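Local coordinates for protein isoprenyl transferase (Campylobacter jejuni, PDB 3UGS) that probably condenses isopentenyl diphosphate with allylic diphosphates, using magnesium, to build long polyprenyl diphosphates such as undecaprenyl diphosphate, at residues R97-L102 with I132-R137; L167-M172 with N183-Q188. All coordinates share one frame; numbering follows the deposited sequence.

Contact 1 (R97-L102 with I132-R137)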
loop_
_atom_site.group_PDB
_atom_site.type_symbol
_atom_site.label_atom_id
_atom_site.label_comp_id
_atom_site.label_asym_id
_atom_site.label_seq_id
_atom_site.Cartn_x
_atom_site.Cartn_y
_atom_site.Cartn_z
ATOM N N ARG A 97 17.905 -11.889 6.010
ATOM C CA ARG A 97 18.246 -10.622 5.346
ATOM C C ARG A 97 17.590 -9.449 6.022
ATOM O O ARG A 97 16.392 -9.464 6.282
ATOM C CB ARG A 97 17.778 -10.604 3.914
ATOM C CG ARG A 97 18.498 -11.583 3.035
ATOM C CD ARG A 97 18.021 -11.420 1.588
ATOM N N ALA A 98 18.400 -8.443 6.274
ATOM C CA ALA A 98 17.941 -7.166 6.785
ATOM C C ALA A 98 17.667 -6.168 5.643
ATOM O O ALA A 98 18.312 -6.135 4.632
ATOM C CB ALA A 98 18.910 -6.609 7.795
ATOM N N ILE A 99 16.593 -5.421 5.801
ATOM C CA ILE A 99 16.256 -4.319 4.886
ATOM C C ILE A 99 15.870 -3.145 5.743
ATOM O O ILE A 99 15.588 -3.280 6.918
ATOM C CB ILE A 99 15.145 -4.645 3.853
ATOM C CG1 ILE A 99 13.771 -4.835 4.515
ATOM C CG2 ILE A 99 15.479 -5.923 3.122
ATOM C CD1 ILE A 99 12.655 -5.220 3.538
ATOM N N GLY A 100 15.827 -1.988 5.126
ATOM C CA GLY A 100 15.629 -0.755 5.857
ATOM C C GLY A 100 16.920 0.028 5.830
ATOM O O GLY A 100 17.901 -0.373 5.216
ATOM N N ASP A 101 16.890 1.191 6.450
ATOM C CA ASP A 101 18.076 2.044 6.472
ATOM C C ASP A 101 18.875 1.688 7.697
ATOM O O ASP A 101 18.617 2.180 8.778
ATOM C CB ASP A 101 17.734 3.512 6.495
ATOM C CG ASP A 101 18.978 4.410 6.444
ATOM O OD1 ASP A 101 20.121 3.886 6.373
ATOM O OD2 ASP A 101 18.769 5.641 6.453
ATOM N N LEU A 102 19.848 0.820 7.485
ATOM C CA LEU A 102 20.575 0.167 8.581
ATOM C C LEU A 102 21.618 1.116 9.165
ATOM O O LEU A 102 22.138 0.888 10.269
ATOM C CB LEU A 102 21.291 -1.105 8.141
ATOM C CG LEU A 102 20.471 -2.289 7.656
ATOM C CD1 LEU A 102 21.439 -3.429 7.378
ATOM C CD2 LEU A 102 19.370 -2.706 8.634
ATOM N N ILE A 132 14.119 -3.456 9.394
ATOM C CA ILE A 132 14.636 -2.737 10.601
ATOM C C ILE A 132 15.111 -1.347 10.272
ATOM O O ILE A 132 15.947 -1.167 9.392
ATOM C CB ILE A 132 15.842 -3.420 11.273
ATOM C CG1 ILE A 132 15.641 -4.907 11.309
ATOM C CG2 ILE A 132 16.050 -2.888 12.681
ATOM C CD1 ILE A 132 16.942 -5.646 11.611
ATOM N N SER A 133 14.602 -0.386 11.031
ATOM C CA SER A 133 14.753 1.022 10.668
ATOM C C SER A 133 14.397 1.150 9.176
ATOM O O SER A 133 15.111 1.701 8.369
ATOM C CB SER A 133 16.183 1.517 10.891
ATOM O OG SER A 133 16.286 2.869 10.439
ATOM N N TYR A 134 13.288 0.549 8.846
ATOM C CA TYR A 134 12.820 0.461 7.467
ATOM C C TYR A 134 11.540 1.248 7.240
ATOM O O TYR A 134 10.618 1.240 8.020
ATOM C CB TYR A 134 12.594 -0.988 7.047
ATOM C CG TYR A 134 11.798 -1.117 5.797
ATOM C CD1 TYR A 134 12.421 -1.354 4.573
ATOM C CD2 TYR A 134 10.426 -0.947 5.816
ATOM C CE1 TYR A 134 11.684 -1.449 3.400
ATOM C CE2 TYR A 134 9.695 -1.024 4.665
ATOM C CZ TYR A 134 10.315 -1.279 3.456
ATOM O OH TYR A 134 9.544 -1.359 2.296
ATOM N N GLY A 135 11.495 1.915 6.115
ATOM C CA GLY A 135 10.264 2.517 5.640
ATOM C C GLY A 135 10.160 2.372 4.142
ATOM O O GLY A 135 11.183 2.410 3.443
ATOM N N ALA A 136 8.928 2.222 3.656
ATOM C CA ALA A 136 8.679 1.935 2.211
ATOM C C ALA A 136 9.044 3.136 1.391
ATOM O O ALA A 136 9.641 3.043 0.338
ATOM C CB ALA A 136 7.233 1.544 1.938
ATOM N N ARG A 137 8.659 4.285 1.904
ATOM C CA ARG A 137 8.900 5.540 1.189
ATOM C C ARG A 137 10.414 5.755 1.034
ATOM O O ARG A 137 10.910 6.104 -0.011
ATOM C CB ARG A 137 8.248 6.739 1.882
ATOM C CG ARG A 137 6.757 6.878 1.613
ATOM C CD ARG A 137 6.162 8.008 2.447
ATOM N NE ARG A 137 4.703 8.176 2.273
ATOM C CZ ARG A 137 4.037 9.286 2.591
ATOM N NH1 ARG A 137 4.685 10.308 3.085
ATOM N NH2 ARG A 137 2.724 9.367 2.435
#
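The ring of Y134 meets G100 at its edge, where the backbone N of G100 lies in the ring plane and its CA also stays near that plane, 3.3 Å from Y134 CB. I99 approaches the same ring obliquely: its CG1 is 3.7 Å from Y134 CD1, and its CD1 continues alongside, because the two side chains run in the same direction. The ring owes this course to CG standing opposite the backbone N across the CA-CB bond (chi1 165°), and its hydroxyl is hydrogen-bonded to E139. G100 has no side chain, and the two chains come together here until its CA is 3.5 Å from Y134 CA. The segments continue from the ends of neighbouring parallel strands, 94-99 and 126-134, the second leading into helix 136-149; the strands belong to a beta-alpha-beta unit whose helix 107-120 packs on A98 and I132. The last rung is a nearly straight bond from I132 N to I99 O (2.9 Å, 172° at the hydrogen). Beyond it the chain turns at S133, and the pairing passes to the loop: D101 N donates to S133 O at 2.7 Å, from above the carbonyl plane, while S133 OG gives its proton to D101 O at 2.9 Å, from a direction tilted off that plane. S133 OG is also hydrogen-bonded to NE1 of W64, which probably binds substrate.

Contact 2 (L167-M172 with N183-Q188)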
loop_
_atom_site.group_PDB
_atom_site.type_symbol
_atom_site.label_atom_id
_atom_site.label_comp_id
_atom_site.label_asym_id
_atom_site.label_seq_id
_atom_site.Cartn_x
_atom_site.Cartn_y
_atom_site.Cartn_z
ATOM N N LEU A 167 11.146 -8.300 -4.596
ATOM C CA LEU A 167 10.071 -9.316 -4.734
ATOM C C LEU A 167 8.674 -8.822 -4.343
ATOM O O LEU A 167 8.427 -8.362 -3.222
ATOM C CB LEU A 167 10.399 -10.576 -3.925
ATOM C CG LEU A 167 9.513 -11.795 -4.249
ATOM C CD1 LEU A 167 9.654 -12.303 -5.675
ATOM C CD2 LEU A 167 9.838 -12.907 -3.285
ATOM N N ASP A 168 7.762 -8.939 -5.286
ATOM C CA ASP A 168 6.331 -8.590 -5.033
ATOM C C ASP A 168 5.813 -9.455 -3.866
ATOM O O ASP A 168 6.175 -10.618 -3.679
ATOM C CB ASP A 168 5.393 -8.798 -6.229
ATOM C CG ASP A 168 5.610 -7.805 -7.388
ATOM O OD1 ASP A 168 6.147 -6.694 -7.184
ATOM O OD2 ASP A 168 5.217 -8.155 -8.541
ATOM N N VAL A 169 5.029 -8.795 -3.035
ATOM C CA VAL A 169 4.301 -9.439 -1.939
ATOM C C VAL A 169 3.040 -10.045 -2.537
ATOM O O VAL A 169 2.283 -9.404 -3.248
ATOM C CB VAL A 169 3.907 -8.454 -0.810
ATOM C CG1 VAL A 169 2.873 -9.084 0.133
ATOM C CG2 VAL A 169 5.151 -7.936 -0.080
ATOM N N ASP A 170 2.860 -11.314 -2.281
ATOM C CA ASP A 170 1.617 -12.038 -2.681
ATOM C C ASP A 170 0.543 -11.910 -1.656
ATOM O O ASP A 170 -0.609 -11.601 -1.960
ATOM C CB ASP A 170 1.915 -13.501 -2.928
ATOM C CG ASP A 170 2.974 -13.672 -4.025
ATOM O OD1 ASP A 170 2.749 -13.175 -5.178
ATOM O OD2 ASP A 170 4.031 -14.280 -3.727
ATOM N N LEU A 171 0.964 -12.134 -0.419
ATOM C CA LEU A 171 0.089 -11.972 0.771
ATOM C C LEU A 171 0.668 -11.099 1.879
ATOM O O LEU A 171 1.732 -11.354 2.424
ATOM C CB LEU A 171 -0.311 -13.317 1.352
ATOM C CG LEU A 171 -1.348 -13.198 2.467
ATOM C CD1 LEU A 171 -2.630 -12.536 1.992
ATOM C CD2 LEU A 171 -1.657 -14.546 3.085
ATOM N N MET A 172 -0.086 -10.068 2.189
ATOM C CA MET A 172 0.185 -9.171 3.317
ATOM C C MET A 172 -0.790 -9.486 4.457
ATOM O O MET A 172 -1.964 -9.161 4.408
ATOM C CB MET A 172 0.086 -7.701 2.916
ATOM C CG MET A 172 0.261 -6.710 4.055
ATOM S SD MET A 172 1.914 -6.692 4.764
ATOM C CE MET A 172 2.867 -5.682 3.661
ATOM N N ASN A 183 3.589 2.064 6.279
ATOM C CA ASN A 183 4.881 2.255 5.551
ATOM C C ASN A 183 5.658 0.956 5.325
ATOM O O ASN A 183 6.889 0.928 5.277
ATOM C CB ASN A 183 5.776 3.255 6.287
ATOM C CG ASN A 183 6.674 4.062 5.349
ATOM O OD1 ASN A 183 6.531 3.996 4.134
ATOM N ND2 ASN A 183 7.607 4.817 5.915
ATOM N N PHE A 184 4.887 -0.121 5.210
ATOM C CA PHE A 184 5.444 -1.464 5.044
ATOM C C PHE A 184 5.316 -1.964 3.614
ATOM O O PHE A 184 4.233 -2.317 3.149
ATOM C CB PHE A 184 4.830 -2.468 6.043
ATOM C CG PHE A 184 5.581 -3.777 6.143
ATOM C CD1 PHE A 184 6.961 -3.818 6.200
ATOM C CD2 PHE A 184 4.892 -4.974 6.197
ATOM C CE1 PHE A 184 7.633 -5.030 6.288
ATOM C CE2 PHE A 184 5.552 -6.182 6.274
ATOM C CZ PHE A 184 6.928 -6.209 6.327
ATOM N N LEU A 185 6.455 -1.994 2.926
ATOM C CA LEU A 185 6.526 -2.604 1.570
ATOM C C LEU A 185 5.425 -2.130 0.589
ATOM O O LEU A 185 4.801 -2.885 -0.173
ATOM C CB LEU A 185 6.396 -4.106 1.692
ATOM C CG LEU A 185 7.466 -4.803 2.556
ATOM C CD1 LEU A 185 7.109 -6.279 2.712
ATOM C CD2 LEU A 185 8.870 -4.586 1.967
ATOM N N LEU A 186 5.198 -0.842 0.598
ATOM C CA LEU A 186 4.118 -0.263 -0.248
ATOM C C LEU A 186 4.250 -0.609 -1.741
ATOM O O LEU A 186 3.300 -0.981 -2.438
ATOM C CB LEU A 186 4.030 1.235 -0.039
ATOM C CG LEU A 186 3.638 1.622 1.414
ATOM C CD1 LEU A 186 3.776 3.147 1.666
ATOM C CD2 LEU A 186 2.231 1.127 1.763
ATOM N N TRP A 187 5.444 -0.434 -2.247
ATOM C CA TRP A 187 5.683 -0.666 -3.683
ATOM C C TRP A 187 5.385 -2.111 -4.073
ATOM O O TRP A 187 4.665 -2.425 -5.029
ATOM C CB TRP A 187 7.103 -0.301 -4.059
ATOM C CG TRP A 187 7.421 -0.491 -5.517
ATOM C CD1 TRP A 187 7.695 -1.659 -6.179
ATOM C CD2 TRP A 187 7.521 0.554 -6.523
ATOM N NE1 TRP A 187 7.947 -1.404 -7.492
ATOM C CE2 TRP A 187 7.880 -0.097 -7.742
ATOM C CE3 TRP A 187 7.394 1.939 -6.504
ATOM C CZ2 TRP A 187 8.077 0.594 -8.886
ATOM C CZ3 TRP A 187 7.558 2.624 -7.651
ATOM C CH2 TRP A 187 7.913 1.971 -8.833
ATOM N N GLN A 188 5.954 -2.987 -3.281
ATOM C CA GLN A 188 5.821 -4.446 -3.439
ATOM C C GLN A 188 4.353 -4.939 -3.312
ATOM O O GLN A 188 3.929 -5.951 -3.888
ATOM C CB GLN A 188 6.708 -5.166 -2.458
ATOM C CG GLN A 188 8.203 -4.946 -2.653
ATOM C CD GLN A 188 8.714 -3.770 -1.799
ATOM O OE1 GLN A 188 7.919 -2.961 -1.322
ATOM N NE2 GLN A 188 10.044 -3.694 -1.586
#
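M172 reaches F184 through a side chain that starts extended and then folds: CG lies anti to the backbone N (chi1 176°), after which bends at chi2 and chi3 swing the methyl round to the aromatic ring. CE comes within 3.3 Å of F184 CD2, and SD sits 4.9 Å from the ring centroid, well off the ring normal, an oblique Met-aromatic contact. The same phenylalanine carries L185 CD1 over one face, toward the rim, and stacks with F57, which lines the pocket of the bound (2Z,6Z)-farnesyl monophosphate. L185 has a left-handed backbone, and its CD1 touches V169 CG2 at 3.8 Å, the two side chains crossing at about a right angle. In the parallel sheet of this cis-prenyltransferase fold, strand 171-175 runs between 9-14 and 193-197; the loop that joins it to 193-197 folds back here against the approach to the strand, and its F184 and M172 of the strand both rest on A11 of strand 9-14. At the far end V169 N donates to Q188 O over 3.2 Å, with the donor standing above the carbonyl plane. Q188 lays its aliphatic part along the other segment: CG is 3.5 Å from L167 O and CB 4.0 Å from V169 CG2. A bend at chi2 (93°) then carries its amide away from L167, and NE2 is hydrogen-bonded to L165 O and to E139. D168 directs OD1 to a salt bridge with R137 of the second subunit.

In the fold
Followed from the N terminus, the chain leaves strand 94-99, passes through helix 107-120 and returns along strand 126-134, where contact 1 closes the crossover at the edge of the parallel sheet. Helix 136-149 and then helix 156-161 follow before contact 2 opens; it closes a much shorter excursion, from the start of strand 171-175 through the loop leading to 193-197. The two are therefore in series, neither nested nor crossed, with centres about 13 Å apart. They nevertheless meet directly: N183 probably accepts hydrogen bonds from A136 and R137, joining the start of helix 136-149 to the later loop, while E139 of that helix is a shared partner of Y134 and Q188.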